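Local coordinates for cytochrome P450 (PDB 3WEC), which probably acts as a heme-dependent monooxygenase, hydroxylating the quinoline nitrogen of an aurachin intermediate on the way to an antibiotic alkaloid, at residues N260-G263 with N264-T268; E292-F296 with E297-H301. One frame throughout, in Å; residues are numbered along the deposited sequence.

Interaction 1. Residues N260-G263 with N264-T268; sequences NTIG and NMLIT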
ATOM      1  N   ASN A 260      -4.486   0.358  -6.581  1.00 26.60           N
ATOM      2  CA  ASN A 260      -5.779   0.149  -5.925  1.00 27.54           C
ATOM      3  C   ASN A 260      -6.455   1.490  -5.703  1.00 27.57           C
ATOM      4  O   ASN A 260      -7.637   1.609  -5.876  1.00 29.43           O
ATOM      5  CB  ASN A 260      -5.605  -0.579  -4.573  1.00 27.48           C
ATOM      6  CG  ASN A 260      -5.574  -2.084  -4.720  1.00 28.19           C
ATOM      7  OD1 ASN A 260      -5.760  -2.626  -5.819  1.00 30.66           O
ATOM      8  ND2 ASN A 260      -5.384  -2.777  -3.602  1.00 28.15           N
ATOM      9  N   THR A 261      -5.688   2.483  -5.281  1.00 26.43           N
ATOM     10  CA  THR A 261      -6.211   3.802  -5.019  1.00 27.79           C
ATOM     11  C   THR A 261      -6.709   4.551  -6.251  1.00 29.57           C
ATOM     12  O   THR A 261      -7.644   5.303  -6.145  1.00 32.47           O
ATOM     13  CB  THR A 261      -5.179   4.693  -4.286  1.00 26.94           C
ATOM     14  OG1 THR A 261      -4.754   4.018  -3.100  1.00 25.98           O
ATOM     15  CG2 THR A 261      -5.824   6.007  -3.907  1.00 28.04           C
ATOM     16  N   ILE A 262      -6.051   4.392  -7.399  1.00 29.87           N
ATOM     17  CA  ILE A 262      -6.537   4.936  -8.641  1.00 31.18           C
ATOM     18  C   ILE A 262      -7.913   4.310  -8.951  1.00 32.70           C
ATOM     19  O   ILE A 262      -8.854   5.026  -9.341  1.00 33.35           O
ATOM     20  CB  ILE A 262      -5.595   4.546  -9.825  1.00 31.16           C
ATOM     21  CG1 ILE A 262      -4.174   4.991  -9.568  1.00 30.74           C
ATOM     22  CG2 ILE A 262      -6.152   5.034 -11.174  1.00 32.88           C
ATOM     23  CD1 ILE A 262      -3.718   6.128 -10.435  1.00 32.85           C
ATOM     24  N   GLY A 263      -8.020   2.975  -8.800  1.00 30.98           N
ATOM     25  CA  GLY A 263      -9.304   2.289  -9.055  1.00 33.09           C
ATOM     26  C   GLY A 263     -10.429   2.729  -8.125  1.00 33.98           C
ATOM     27  O   GLY A 263     -11.510   3.088  -8.580  1.00 36.11           O
ATOM     28  N   ASN A 264     -10.139   2.714  -6.827  1.00 33.24           N
ATOM     29  CA  ASN A 264     -11.030   3.205  -5.780  1.00 34.92           C
ATOM     30  C   ASN A 264     -11.399   4.687  -5.949  1.00 36.93           C
ATOM     31  O   ASN A 264     -12.511   5.056  -5.670  1.00 38.73           O
ATOM     32  CB  ASN A 264     -10.364   2.989  -4.410  1.00 32.56           C
ATOM     33  CG  ASN A 264     -10.376   1.541  -3.974  1.00 32.52           C
ATOM     34  OD1 ASN A 264     -11.093   0.667  -4.546  1.00 32.52           O
ATOM     35  ND2 ASN A 264      -9.607   1.261  -2.946  1.00 30.48           N
ATOM     36  N   MET A 265     -10.451   5.521  -6.390  1.00 37.38           N
ATOM     37  CA  MET A 265     -10.734   6.945  -6.642  1.00 40.08           C
ATOM     38  C   MET A 265     -11.812   7.072  -7.691  1.00 41.79           C
ATOM     39  O   MET A 265     -12.805   7.795  -7.515  1.00 44.03           O
ATOM     40  CB  MET A 265      -9.483   7.691  -7.119  1.00 40.36           C
ATOM     41  CG  MET A 265      -9.722   9.178  -7.315  1.00 42.69           C
ATOM     42  SD  MET A 265      -8.259  10.015  -7.913  1.00 44.26           S
ATOM     43  CE  MET A 265      -7.360  10.263  -6.396  1.00 43.01           C
ATOM     44  N   LEU A 266     -11.604   6.334  -8.774  1.00 41.23           N
ATOM     45  CA  LEU A 266     -12.555   6.213  -9.881  1.00 42.52           C
ATOM     46  C   LEU A 266     -13.986   5.784  -9.444  1.00 43.10           C
ATOM     47  O   LEU A 266     -14.963   6.497  -9.681  1.00 44.66           O
ATOM     48  CB  LEU A 266     -11.954   5.258 -10.922  1.00 41.60           C
ATOM     49  CG  LEU A 266     -11.213   5.807 -12.149  1.00 43.36           C
ATOM     50  CD1 LEU A 266     -11.075   7.343 -12.224  1.00 44.67           C
ATOM     51  CD2 LEU A 266      -9.892   5.132 -12.411  1.00 39.21           C
ATOM     52  N   ILE A 267     -14.073   4.637  -8.767  1.00 42.19           N
ATOM     53  CA  ILE A 267     -15.318   4.124  -8.190  1.00 42.26           C
ATOM     54  C   ILE A 267     -15.989   5.191  -7.330  1.00 43.65           C
ATOM     55  O   ILE A 267     -17.179   5.357  -7.398  1.00 45.07           O
ATOM     56  CB  ILE A 267     -15.048   2.861  -7.321  1.00 40.64           C
ATOM     57  CG1 ILE A 267     -14.362   1.762  -8.151  1.00 39.14           C
ATOM     58  CG2 ILE A 267     -16.323   2.357  -6.639  1.00 41.13           C
ATOM     59  CD1 ILE A 267     -13.709   0.652  -7.356  1.00 36.61           C
ATOM     60  N   THR A 268     -15.209   5.893  -6.504  1.00 43.16           N
ATOM     61  CA  THR A 268     -15.764   6.906  -5.575  1.00 44.52           C
ATOM     62  C   THR A 268     -16.304   8.182  -6.261  1.00 47.54           C
ATOM     63  O   THR A 268     -17.378   8.673  -5.921  1.00 50.60           O
ATOM     64  CB  THR A 268     -14.717   7.239  -4.487  1.00 42.60           C
ATOM     65  OG1 THR A 268     -14.219   6.031  -3.932  1.00 39.65           O
ATOM     66  CG2 THR A 268     -15.301   8.082  -3.362  1.00 45.37           C
TER

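Interaction 2. Residues E292-F296 with E297-H301; sequences EVLRF and EPPAH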
ATOM      1  N   GLU A 292      -8.771  12.545   1.180  1.00 40.46           N
ATOM      2  CA  GLU A 292     -10.137  12.085   1.429  1.00 42.35           C
ATOM      3  C   GLU A 292     -10.462  10.745   0.757  1.00 40.98           C
ATOM      4  O   GLU A 292     -11.021   9.855   1.404  1.00 41.75           O
ATOM      5  CB  GLU A 292     -11.169  13.148   1.016  1.00 44.89           C
ATOM      6  CG  GLU A 292     -12.625  12.713   1.245  1.00 46.98           C
ATOM      7  CD  GLU A 292     -13.049  12.593   2.722  1.00 48.42           C
ATOM      8  OE1 GLU A 292     -12.213  12.605   3.653  1.00 47.53           O
ATOM      9  OE2 GLU A 292     -14.264  12.496   2.964  1.00 50.99           O
ATOM     10  N   VAL A 293     -10.139  10.608  -0.527  1.00 39.02           N
ATOM     11  CA  VAL A 293     -10.198   9.303  -1.185  1.00 37.61           C
ATOM     12  C   VAL A 293      -9.473   8.283  -0.290  1.00 36.23           C
ATOM     13  O   VAL A 293     -10.040   7.250   0.122  1.00 36.99           O
ATOM     14  CB  VAL A 293      -9.589   9.398  -2.622  1.00 36.18           C
ATOM     15  CG1 VAL A 293      -9.471   8.058  -3.301  1.00 34.13           C
ATOM     16  CG2 VAL A 293     -10.413  10.351  -3.490  1.00 37.79           C
ATOM     17  N   LEU A 294      -8.245   8.610   0.077  1.00 36.49           N
ATOM     18  CA  LEU A 294      -7.374   7.667   0.793  1.00 34.15           C
ATOM     19  C   LEU A 294      -7.981   7.313   2.145  1.00 35.54           C
ATOM     20  O   LEU A 294      -7.840   6.156   2.607  1.00 34.55           O
ATOM     21  CB  LEU A 294      -5.951   8.221   0.967  1.00 32.72           C
ATOM     22  CG  LEU A 294      -4.948   8.158  -0.185  1.00 31.47           C
ATOM     23  CD1 LEU A 294      -3.803   9.111   0.054  1.00 31.29           C
ATOM     24  CD2 LEU A 294      -4.358   6.792  -0.459  1.00 29.27           C
ATOM     25  N   ARG A 295      -8.673   8.295   2.744  1.00 36.35           N
ATOM     26  CA  ARG A 295      -9.426   8.085   3.986  1.00 38.81           C
ATOM     27  C   ARG A 295     -10.679   7.207   3.787  1.00 39.58           C
ATOM     28  O   ARG A 295     -10.867   6.230   4.514  1.00 39.43           O
ATOM     29  CB  ARG A 295      -9.823   9.408   4.661  1.00 41.17           C
ATOM     30  CG  ARG A 295     -10.397   9.182   6.049  1.00 43.40           C
ATOM     31  CD  ARG A 295     -11.199  10.372   6.579  1.00 47.61           C
ATOM     32  NE  ARG A 295     -12.384  10.753   5.810  1.00 48.73           N
ATOM     33  CZ  ARG A 295     -13.593  10.173   5.880  1.00 50.55           C
ATOM     34  NH1 ARG A 295     -13.818   9.124   6.661  1.00 50.84           N
ATOM     35  NH2 ARG A 295     -14.599  10.657   5.165  1.00 50.76           N
ATOM     36  N   PHE A 296     -11.521   7.598   2.826  1.00 40.19           N
ATOM     37  CA  PHE A 296     -12.794   6.923   2.498  1.00 41.47           C
ATOM     38  C   PHE A 296     -12.576   5.543   1.890  1.00 39.67           C
ATOM     39  O   PHE A 296     -13.337   4.628   2.148  1.00 41.90           O
ATOM     40  CB  PHE A 296     -13.608   7.793   1.511  1.00 41.83           C
ATOM     41  CG  PHE A 296     -15.044   7.391   1.369  1.00 43.60           C
ATOM     42  CD1 PHE A 296     -15.974   7.676   2.360  1.00 45.94           C
ATOM     43  CD2 PHE A 296     -15.490   6.757   0.208  1.00 43.68           C
ATOM     44  CE1 PHE A 296     -17.327   7.311   2.205  1.00 48.12           C
ATOM     45  CE2 PHE A 296     -16.834   6.385   0.060  1.00 45.36           C
ATOM     46  CZ  PHE A 296     -17.759   6.679   1.057  1.00 47.18           C
ATOM     47  N   GLU A 297     -11.572   5.401   1.033  1.00 37.23           N
ATOM     48  CA  GLU A 297     -11.341   4.112   0.404  1.00 35.97           C
ATOM     49  C   GLU A 297      -9.840   3.800   0.377  1.00 33.63           C
ATOM     50  O   GLU A 297      -9.214   3.892  -0.671  1.00 32.88           O
ATOM     51  CB  GLU A 297     -11.919   4.071  -1.020  1.00 36.66           C
ATOM     52  CG  GLU A 297     -13.446   3.995  -1.122  1.00 39.26           C
ATOM     53  CD  GLU A 297     -14.013   2.604  -0.931  1.00 40.55           C
ATOM     54  OE1 GLU A 297     -13.268   1.688  -0.524  1.00 40.04           O
ATOM     55  OE2 GLU A 297     -15.239   2.417  -1.153  1.00 44.13           O
ATOM     56  N   PRO A 298      -9.274   3.406   1.531  1.00 32.73           N
ATOM     57  CA  PRO A 298      -7.816   3.201   1.606  1.00 30.58           C
ATOM     58  C   PRO A 298      -7.431   1.955   0.851  1.00 29.56           C
ATOM     59  O   PRO A 298      -8.253   1.053   0.712  1.00 31.45           O
ATOM     60  CB  PRO A 298      -7.551   3.058   3.119  1.00 31.94           C
ATOM     61  CG  PRO A 298      -8.893   3.190   3.805  1.00 33.65           C
ATOM     62  CD  PRO A 298      -9.959   2.984   2.772  1.00 33.36           C
ATOM     63  N   PRO A 299      -6.206   1.905   0.290  1.00 28.28           N
ATOM     64  CA  PRO A 299      -5.902   0.698  -0.487  1.00 26.94           C
ATOM     65  C   PRO A 299      -5.540  -0.481   0.438  1.00 27.91           C
ATOM     66  O   PRO A 299      -5.755  -1.663   0.075  1.00 27.92           O
ATOM     67  CB  PRO A 299      -4.715   1.131  -1.361  1.00 25.04           C
ATOM     68  CG  PRO A 299      -4.047   2.200  -0.549  1.00 26.39           C
ATOM     69  CD  PRO A 299      -5.132   2.915   0.212  1.00 26.48           C
ATOM     70  N   ALA A 300      -4.997  -0.156   1.619  1.00 26.66           N
ATOM     71  CA  ALA A 300      -4.746  -1.146   2.641  1.00 28.67           C
ATOM     72  C   ALA A 300      -5.736  -0.969   3.798  1.00 29.96           C
ATOM     73  O   ALA A 300      -5.706   0.052   4.469  1.00 29.59           O
ATOM     74  CB  ALA A 300      -3.313  -1.052   3.154  1.00 27.98           C
ATOM     75  N   HIS A 301      -6.590  -1.964   4.023  1.00 31.70           N
ATOM     76  CA  HIS A 301      -7.547  -1.947   5.158  1.00 35.87           C
ATOM     77  C   HIS A 301      -6.926  -2.327   6.478  1.00 37.77           C
ATOM     78  O   HIS A 301      -7.475  -2.007   7.538  1.00 39.15           O
ATOM     79  CB  HIS A 301      -8.808  -2.796   4.851  1.00 36.53           C
ATOM     80  CG  HIS A 301      -9.833  -2.057   4.012  1.00 37.03           C
ATOM     81  ND1 HIS A 301     -11.168  -2.187   4.200  1.00 39.01           N
ATOM     82  CD2 HIS A 301      -9.671  -1.144   2.956  1.00 34.87           C
ATOM     83  CE1 HIS A 301     -11.823  -1.406   3.311  1.00 38.67           C
ATOM     84  NE2 HIS A 301     -10.907  -0.780   2.543  1.00 35.62           N
TER

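Interaction 1. Residues N260-G263 with N264-T268
With chi1 at -56°, Ile262 CG2 stands anti to the backbone N and runs beside Leu266, one helical turn on. The two side chains point the same way, and CG2 meets Leu266 CD2 at 3.9 Å. As modelled, Leu266 has a nearly eclipsed chi2 of 2°. The close approach of its CD2 to Ile262 O is therefore doubtful.

On another side of the helix, Ile267 CG1 is set beside its own backbone N and packs 3.2 Å from Gly263 O. That oxygen also accepts the Ile267 N-H at 3.0 Å. Asn264 N bonds to Asn260 O at 2.9 Å. The face of the Asn264 amide lies over the same oxygen, with CG 3.3 Å from Asn260 O. The amide nitrogen ND2 bonds to Arg400 O. Two donors grip Asn264 O from opposite faces of its plane: the backbone N of Thr268, and Thr268 OG1 at 2.6 Å. This second bond ties the threonine hydroxyl back to the helix.

The contacts within the helix run from residue i to i+4 in helix 240-271, the long central helix of the P450 fold. The side chain of Thr261 comes within about 4 Å of the heme. Ile262 and Met265 pack on Phe374 of helix 364-381. Met265 and Thr268 touch Val293 and Phe296 of helix 286-296.

Interaction 2. Residues E292-F296 with E297-H301
Pro298 lays its ring across the last turn of the helix, with CB 3.2 Å from Leu294 O and CG close behind. A proline has no N-H to offer this carbonyl, which accepts a hydrogen bond from Ser353 OG instead. The last helical bond of the segment is one residue earlier, from Glu297 N to Val293 O at 2.6 Å.

Glu297 is the first residue to leave helical geometry. Its chain bends at chi2 (-81°) and runs beside the Phe296 ring. Glu297 CG comes 3.7 Å from Phe296 CD2, and the carboxylate and ring planes are 81° apart. Glu297 OE1 is held by a salt bridge to Arg400 and a hydrogen bond with Tyr27 OH. Farther on, Pro299 CD touches Leu294 CD2 at 4.0 Å.

Glu292 and Arg295 form the ExxR pair of the P450 K helix. Arg295 NE bonds to Glu292 OE1 at 2.8 Å and NH2 bonds to OE2, a side-on grip. Both nitrogens meet the carboxylate oxygens from above its plane. Arg346 adds a second salt bridge to Glu292.

Pro299 lies against the heme and Ala300 against the bound aurachin intermediate. The turn leads from helix 286-296 towards strand 303-307, with Pro299 and Glu297 touching helix 240-271, Pro298 touching helix 328-333 and Leu294 touching helix 364-381.

How the interactions relate
Interaction 1 comes first along the chain, in helix 240-271. Interaction 2 follows at the end of helix 286-296 and in the loop leading to strand 303-307. Their centres are about 9 Å apart and they pack directly on each other. Thr261 OG1 lies 3.2 Å from Pro299 CG, and Asn264 ND2 packs 3.5 Å from Glu297 O. Thr268 also meets Glu297. Arg400 serves both, through its backbone oxygen for interaction 1 and through its side chain and backbone for interaction 2. Together they join helix 240-271 to the C-terminal end of the K helix beside the heme, where Thr261 and Pro299 both approach the cofactor.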